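Local coordinates for long form salivary protein D7L1 (Anopheles stephensi, PDB 3NHI) that binds and sequesters cysteinyl leukotrienes and thromboxane A2 analogues, and so blunts the host's response to a feeding mosquito, at residues A11-P24 against I47-L59. Sequence-based numbering, arbitrary orientation.
Sequences ALYVYKRCYEDHLP and ITHCYAKCVLTGL. With EAH ((5S,7E,9E,11Z,14Z)-5-hydroxyicosa-7,9,11,14-tetraenoic acid), chain B.
V14, C18 and H22 of helix 11-22 face G58, C54 and Y51 of helix 47-58, the two axes running nearly antiparallel (156°) and 9.2 Å apart at their closest. A disulfide pins the middle: C18 SG and C54 SG bond at 2.0 Å with a dihedral of -87°, close to the relaxed value. On one side of the disulfide, V14 packs directly on backbone, its CG2 3.4 Å from G58 O; its CG1 rests over G58 CA and reaches the CD2 methyl of L59. On the other side the imidazole of H22 lies with one face over the backbone of C50 and Y51, Y51 CA making a CH-pi contact 4.1 Å from the ring centroid, while the sulfur of C54 sits at the ring edge. An in-plane water bridges H22 ND1 to I47 O, which probably helps to fix the ring's rotation.

The pocket side is aromatic. Y51 swings its ring away from its own backbone N, which carries it past C18 and turns its edge toward the face of Y19, an offset edge-to-face pair with planes at 86°. Y51 OH comes within 3.3 Å of EAH C10 and has no hydrogen-bonding partner in the model. Y15 lays one ring face against the lipid chain near C8, and its CE1 edge meets V55 CG1 at 3.8 Å. Y15 OH is hydrogen-bonded to Y131 O, and Y19 OH to N37 OD1, while W36 stacks on Y51.

No direct hydrogen bond joins the two helices; the disulfide, close packing and a single water bridge connect them in this wall of the PBP/GOBP-like pocket. Its surface suits the lipid's hydrocarbon chain, whereas the ligand's polar groups hydrogen-bond with W39 NE1, K151 NZ and G133 O.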
loop_
_atom_site.group_PDB
_atom_site.type_symbol
_atom_site.label_atom_id
_atom_site.label_comp_id
_atom_site.label_asym_id
_atom_site.label_seq_id
_atom_site.Cartn_x
_atom_site.Cartn_y
_atom_site.Cartn_z
ATOM N N ALA A 11 -6.908 1.700 0.351
ATOM C CA ALA A 11 -6.997 2.305 1.680
ATOM C C ALA A 11 -6.154 1.543 2.713
ATOM O O ALA A 11 -5.424 2.167 3.504
ATOM C CB ALA A 11 -8.449 2.401 2.133
ATOM N N LEU A 12 -6.252 0.209 2.708
ATOM C CA LEU A 12 -5.485 -0.609 3.651
ATOM C C LEU A 12 -3.986 -0.389 3.474
ATOM O O LEU A 12 -3.231 -0.323 4.459
ATOM C CB LEU A 12 -5.835 -2.090 3.498
ATOM C CG LEU A 12 -5.396 -2.975 4.673
ATOM C CD1 LEU A 12 -6.126 -2.620 5.972
ATOM C CD2 LEU A 12 -5.605 -4.440 4.345
ATOM N N TYR A 13 -3.556 -0.263 2.217
ATOM C CA TYR A 13 -2.161 0.037 1.922
ATOM C C TYR A 13 -1.721 1.337 2.586
ATOM O O TYR A 13 -0.665 1.396 3.231
ATOM C CB TYR A 13 -1.913 0.107 0.408
ATOM C CG TYR A 13 -0.462 0.400 0.097
ATOM C CD1 TYR A 13 0.452 -0.639 -0.085
ATOM C CD2 TYR A 13 0.006 1.718 0.033
ATOM C CE1 TYR A 13 1.793 -0.368 -0.322
ATOM C CE2 TYR A 13 1.333 1.996 -0.197
ATOM C CZ TYR A 13 2.222 0.948 -0.387
ATOM O OH TYR A 13 3.558 1.220 -0.619
ATOM N N VAL A 14 -2.531 2.383 2.438
ATOM C CA VAL A 14 -2.248 3.661 3.089
ATOM C C VAL A 14 -2.137 3.520 4.606
ATOM O O VAL A 14 -1.169 3.986 5.209
ATOM C CB VAL A 14 -3.297 4.718 2.716
ATOM C CG1 VAL A 14 -3.165 5.957 3.612
ATOM C CG2 VAL A 14 -3.166 5.081 1.249
ATOM N N TYR A 15 -3.111 2.862 5.225
ATOM C CA TYR A 15 -3.064 2.721 6.682
ATOM C C TYR A 15 -1.800 1.983 7.123
ATOM O O TYR A 15 -1.090 2.449 8.019
ATOM C CB TYR A 15 -4.314 2.018 7.234
ATOM C CG TYR A 15 -5.627 2.695 6.862
ATOM C CD1 TYR A 15 -5.795 4.077 7.009
ATOM C CD2 TYR A 15 -6.698 1.952 6.374
ATOM C CE1 TYR A 15 -6.987 4.699 6.665
ATOM C CE2 TYR A 15 -7.903 2.569 6.023
ATOM C CZ TYR A 15 -8.034 3.940 6.181
ATOM O OH TYR A 15 -9.197 4.579 5.837
ATOM N N LYS A 16 -1.495 0.858 6.482
ATOM C CA LYS A 16 -0.389 0.021 6.946
ATOM C C LYS A 16 0.952 0.675 6.667
ATOM O O LYS A 16 1.853 0.608 7.503
ATOM C CB LYS A 16 -0.478 -1.406 6.391
ATOM C CG LYS A 16 -0.189 -1.573 4.900
ATOM C CD LYS A 16 1.227 -2.092 4.618
ATOM C CE LYS A 16 1.408 -2.404 3.124
ATOM N NZ LYS A 16 2.744 -2.992 2.860
ATOM N N ARG A 17 1.095 1.327 5.512
ATOM C CA ARG A 17 2.347 2.014 5.202
ATOM C C ARG A 17 2.573 3.185 6.153
ATOM O O ARG A 17 3.701 3.424 6.594
ATOM C CB ARG A 17 2.404 2.443 3.730
ATOM C CG ARG A 17 3.620 3.288 3.360
ATOM C CD ARG A 17 4.949 2.606 3.690
ATOM N NE ARG A 17 6.050 3.376 3.117
ATOM C CZ ARG A 17 6.588 3.148 1.921
ATOM N NH1 ARG A 17 6.142 2.153 1.166
ATOM N NH2 ARG A 17 7.570 3.926 1.485
ATOM N N CYS A 18 1.505 3.901 6.488
ATOM C CA CYS A 18 1.638 4.991 7.450
ATOM C C CYS A 18 1.999 4.479 8.838
ATOM O O CYS A 18 2.815 5.103 9.518
ATOM C CB CYS A 18 0.390 5.871 7.474
ATOM S SG CYS A 18 0.168 6.852 5.971
ATOM N N TYR A 19 1.418 3.351 9.262
ATOM C CA TYR A 19 1.851 2.716 10.512
ATOM C C TYR A 19 3.343 2.394 10.449
ATOM O O TYR A 19 4.092 2.697 11.376
ATOM C CB TYR A 19 1.069 1.424 10.785
ATOM C CG TYR A 19 -0.246 1.555 11.529
ATOM C CD1 TYR A 19 -0.386 1.046 12.819
ATOM C CD2 TYR A 19 -1.365 2.124 10.923
ATOM C CE1 TYR A 19 -1.595 1.128 13.500
ATOM C CE2 TYR A 19 -2.584 2.208 11.596
ATOM C CZ TYR A 19 -2.684 1.711 12.882
ATOM O OH TYR A 19 -3.883 1.800 13.540
ATOM N N GLU A 20 3.783 1.776 9.359
ATOM C CA GLU A 20 5.203 1.418 9.224
ATOM C C GLU A 20 6.118 2.625 9.345
ATOM O O GLU A 20 7.193 2.554 9.971
ATOM C CB GLU A 20 5.468 0.709 7.895
ATOM C CG GLU A 20 4.898 -0.692 7.809
ATOM C CD GLU A 20 5.025 -1.311 6.434
ATOM O OE1 GLU A 20 4.477 -2.415 6.256
ATOM O OE2 GLU A 20 5.651 -0.704 5.532
ATOM N N ASP A 21 5.699 3.734 8.751
ATOM C CA ASP A 21 6.571 4.889 8.669
ATOM C C ASP A 21 6.488 5.811 9.882
ATOM O O ASP A 21 7.344 6.684 10.050
ATOM C CB ASP A 21 6.329 5.639 7.367
ATOM C CG ASP A 21 6.850 4.874 6.157
ATOM O OD1 ASP A 21 7.526 3.838 6.338
ATOM O OD2 ASP A 21 6.595 5.324 5.039
ATOM N N HIS A 22 5.481 5.614 10.730
ATOM C CA HIS A 22 5.267 6.534 11.864
ATOM C C HIS A 22 5.198 5.909 13.246
ATOM O O HIS A 22 5.415 6.603 14.231
ATOM C CB HIS A 22 4.067 7.445 11.589
ATOM C CG HIS A 22 4.270 8.297 10.386
ATOM N ND1 HIS A 22 5.003 9.464 10.424
ATOM C CD2 HIS A 22 3.939 8.101 9.090
ATOM C CE1 HIS A 22 5.079 9.971 9.206
ATOM N NE2 HIS A 22 4.446 9.160 8.377
ATOM N N LEU A 23 4.905 4.618 13.345
ATOM C CA LEU A 23 4.959 3.972 14.651
ATOM C C LEU A 23 6.368 4.066 15.220
ATOM O O LEU A 23 7.354 3.860 14.502
ATOM C CB LEU A 23 4.533 2.508 14.579
ATOM C CG LEU A 23 3.040 2.208 14.484
ATOM C CD1 LEU A 23 2.861 0.744 14.128
ATOM C CD2 LEU A 23 2.291 2.550 15.774
ATOM N N PRO A 24 6.473 4.399 16.514
ATOM C CA PRO A 24 7.793 4.314 17.125
ATOM C C PRO A 24 8.193 2.856 17.339
ATOM O O PRO A 24 7.337 1.971 17.343
ATOM C CB PRO A 24 7.609 5.032 18.462
ATOM C CG PRO A 24 6.164 4.934 18.763
ATOM C CD PRO A 24 5.439 4.875 17.452
ATOM N N ILE A 47 4.514 12.591 16.660
ATOM C CA ILE A 47 4.368 11.241 16.112
ATOM C C ILE A 47 2.969 11.096 15.510
ATOM O O ILE A 47 2.827 10.739 14.343
ATOM C CB ILE A 47 4.667 10.146 17.180
ATOM C CG1 ILE A 47 6.142 10.205 17.591
ATOM C CG2 ILE A 47 4.319 8.748 16.636
ATOM C CD1 ILE A 47 6.481 9.454 18.871
ATOM N N THR A 48 1.946 11.417 16.294
ATOM C CA THR A 48 0.577 11.404 15.795
ATOM C C THR A 48 0.351 12.448 14.706
ATOM O O THR A 48 -0.321 12.158 13.714
ATOM C CB THR A 48 -0.414 11.621 16.929
ATOM O OG1 THR A 48 -0.189 10.620 17.930
ATOM C CG2 THR A 48 -1.855 11.517 16.430
ATOM N N HIS A 49 0.924 13.646 14.861
ATOM C CA HIS A 49 0.722 14.695 13.856
ATOM C C HIS A 49 1.151 14.201 12.479
ATOM O O HIS A 49 0.404 14.337 11.504
ATOM C CB HIS A 49 1.484 15.990 14.162
ATOM C CG HIS A 49 1.172 16.597 15.494
ATOM N ND1 HIS A 49 2.046 17.454 16.130
ATOM C CD2 HIS A 49 0.098 16.479 16.312
ATOM C CE1 HIS A 49 1.520 17.843 17.277
ATOM N NE2 HIS A 49 0.340 17.265 17.414
ATOM N N CYS A 50 2.343 13.613 12.393
ATOM C CA CYS A 50 2.831 13.191 11.090
ATOM C C CYS A 50 2.160 11.925 10.597
ATOM O O CYS A 50 2.030 11.715 9.390
ATOM C CB CYS A 50 4.354 13.075 11.073
ATOM S SG CYS A 50 5.205 14.668 11.205
ATOM N N TYR A 51 1.708 11.086 11.525
ATOM C CA TYR A 51 0.869 9.960 11.144
ATOM C C TYR A 51 -0.420 10.445 10.467
ATOM O O TYR A 51 -0.795 9.953 9.396
ATOM C CB TYR A 51 0.562 9.060 12.346
ATOM C CG TYR A 51 -0.439 7.982 12.022
ATOM C CD1 TYR A 51 -0.082 6.893 11.227
ATOM C CD2 TYR A 51 -1.737 8.046 12.526
ATOM C CE1 TYR A 51 -1.006 5.893 10.930
ATOM C CE2 TYR A 51 -2.665 7.064 12.232
ATOM C CZ TYR A 51 -2.295 6.002 11.434
ATOM O OH TYR A 51 -3.228 5.033 11.154
ATOM N N ALA A 52 -1.069 11.437 11.070
ATOM C CA ALA A 52 -2.274 12.029 10.492
ATOM C C ALA A 52 -2.006 12.599 9.097
ATOM O O ALA A 52 -2.774 12.351 8.164
ATOM C CB ALA A 52 -2.837 13.096 11.412
ATOM N N LYS A 53 -0.911 13.342 8.949
ATOM C CA LYS A 53 -0.545 13.882 7.646
ATOM C C LYS A 53 -0.339 12.748 6.631
ATOM O O LYS A 53 -0.789 12.841 5.494
ATOM C CB LYS A 53 0.707 14.765 7.735
ATOM C CG LYS A 53 1.174 15.240 6.364
ATOM C CD LYS A 53 2.268 16.302 6.426
ATOM C CE LYS A 53 2.647 16.741 5.018
ATOM N NZ LYS A 53 3.659 17.840 5.000
ATOM N N CYS A 54 0.331 11.679 7.059
ATOM C CA CYS A 54 0.553 10.532 6.187
ATOM C C CYS A 54 -0.762 9.944 5.667
ATOM O O CYS A 54 -0.903 9.683 4.468
ATOM C CB CYS A 54 1.371 9.478 6.932
ATOM S SG CYS A 54 1.820 8.034 5.944
ATOM N N VAL A 55 -1.726 9.759 6.560
ATOM C CA VAL A 55 -2.984 9.142 6.151
ATOM C C VAL A 55 -3.814 10.085 5.282
ATOM O O VAL A 55 -4.369 9.662 4.268
ATOM C CB VAL A 55 -3.788 8.631 7.348
ATOM C CG1 VAL A 55 -5.149 8.072 6.909
ATOM C CG2 VAL A 55 -2.999 7.556 8.082
ATOM N N LEU A 56 -3.868 11.365 5.657
ATOM C CA LEU A 56 -4.587 12.345 4.849
ATOM C C LEU A 56 -4.005 12.423 3.433
ATOM O O LEU A 56 -4.748 12.526 2.443
ATOM C CB LEU A 56 -4.579 13.730 5.520
ATOM C CG LEU A 56 -5.426 13.874 6.788
ATOM C CD1 LEU A 56 -4.993 15.082 7.590
ATOM C CD2 LEU A 56 -6.907 13.974 6.449
ATOM N N THR A 57 -2.678 12.351 3.334
ATOM C CA THR A 57 -2.017 12.381 2.036
ATOM C C THR A 57 -2.299 11.104 1.247
ATOM O O THR A 57 -2.642 11.165 0.077
ATOM C CB THR A 57 -0.506 12.586 2.220
ATOM O OG1 THR A 57 -0.301 13.833 2.893
ATOM C CG2 THR A 57 0.235 12.600 0.866
ATOM N N GLY A 58 -2.166 9.957 1.904
ATOM C CA GLY A 58 -2.370 8.670 1.232
ATOM C C GLY A 58 -3.798 8.477 0.736
ATOM O O GLY A 58 -4.013 7.951 -0.355
ATOM N N LEU A 59 -4.773 8.896 1.545
ATOM C CA LEU A 59 -6.171 8.814 1.117
ATOM C C LEU A 59 -6.535 9.930 0.142
ATOM O O LEU A 59 -7.654 9.961 -0.384
ATOM C CB LEU A 59 -7.116 8.825 2.322
ATOM C CG LEU A 59 -6.962 7.675 3.323
ATOM C CD1 LEU A 59 -7.972 7.867 4.440
ATOM C CD2 LEU A 59 -7.158 6.301 2.676
HETATM O O1 EAH B . -9.544 -4.784 6.817
HETATM C C1 EAH B . -9.175 -3.894 7.625
HETATM O O2 EAH B . -8.320 -4.105 8.519
HETATM C C2 EAH B . -9.786 -2.512 7.503
HETATM C C3 EAH B . -9.505 -1.670 8.750
HETATM C C4 EAH B . -8.253 -0.813 8.577
HETATM C C5 EAH B . -7.978 -0.021 9.838
HETATM O O3 EAH B . -8.892 0.944 9.952
HETATM C C6 EAH B . -6.582 0.593 9.781
HETATM C C7 EAH B . -6.334 1.522 10.959
HETATM C C8 EAH B . -6.328 2.963 10.496
HETATM C C9 EAH B . -6.314 3.850 11.653
HETATM C C10 EAH B . -6.485 5.118 11.281
HETATM C C11 EAH B . -6.469 5.960 12.474
HETATM C C12 EAH B . -6.699 7.276 12.455
HETATM C C13 EAH B . -6.982 8.056 11.193
HETATM C C14 EAH B . -5.675 8.639 10.700
HETATM C C15 EAH B . -5.534 9.879 10.227
HETATM C C16 EAH B . -6.672 10.862 10.107
HETATM C C17 EAH B . -7.148 10.888 8.663
HETATM C C18 EAH B . -8.331 9.949 8.469
HETATM C C19 EAH B . -9.074 10.289 7.187
HETATM C C20 EAH B . -10.190 9.302 6.938
HETATM O O HOH W 1 5.257 10.427 13.078
#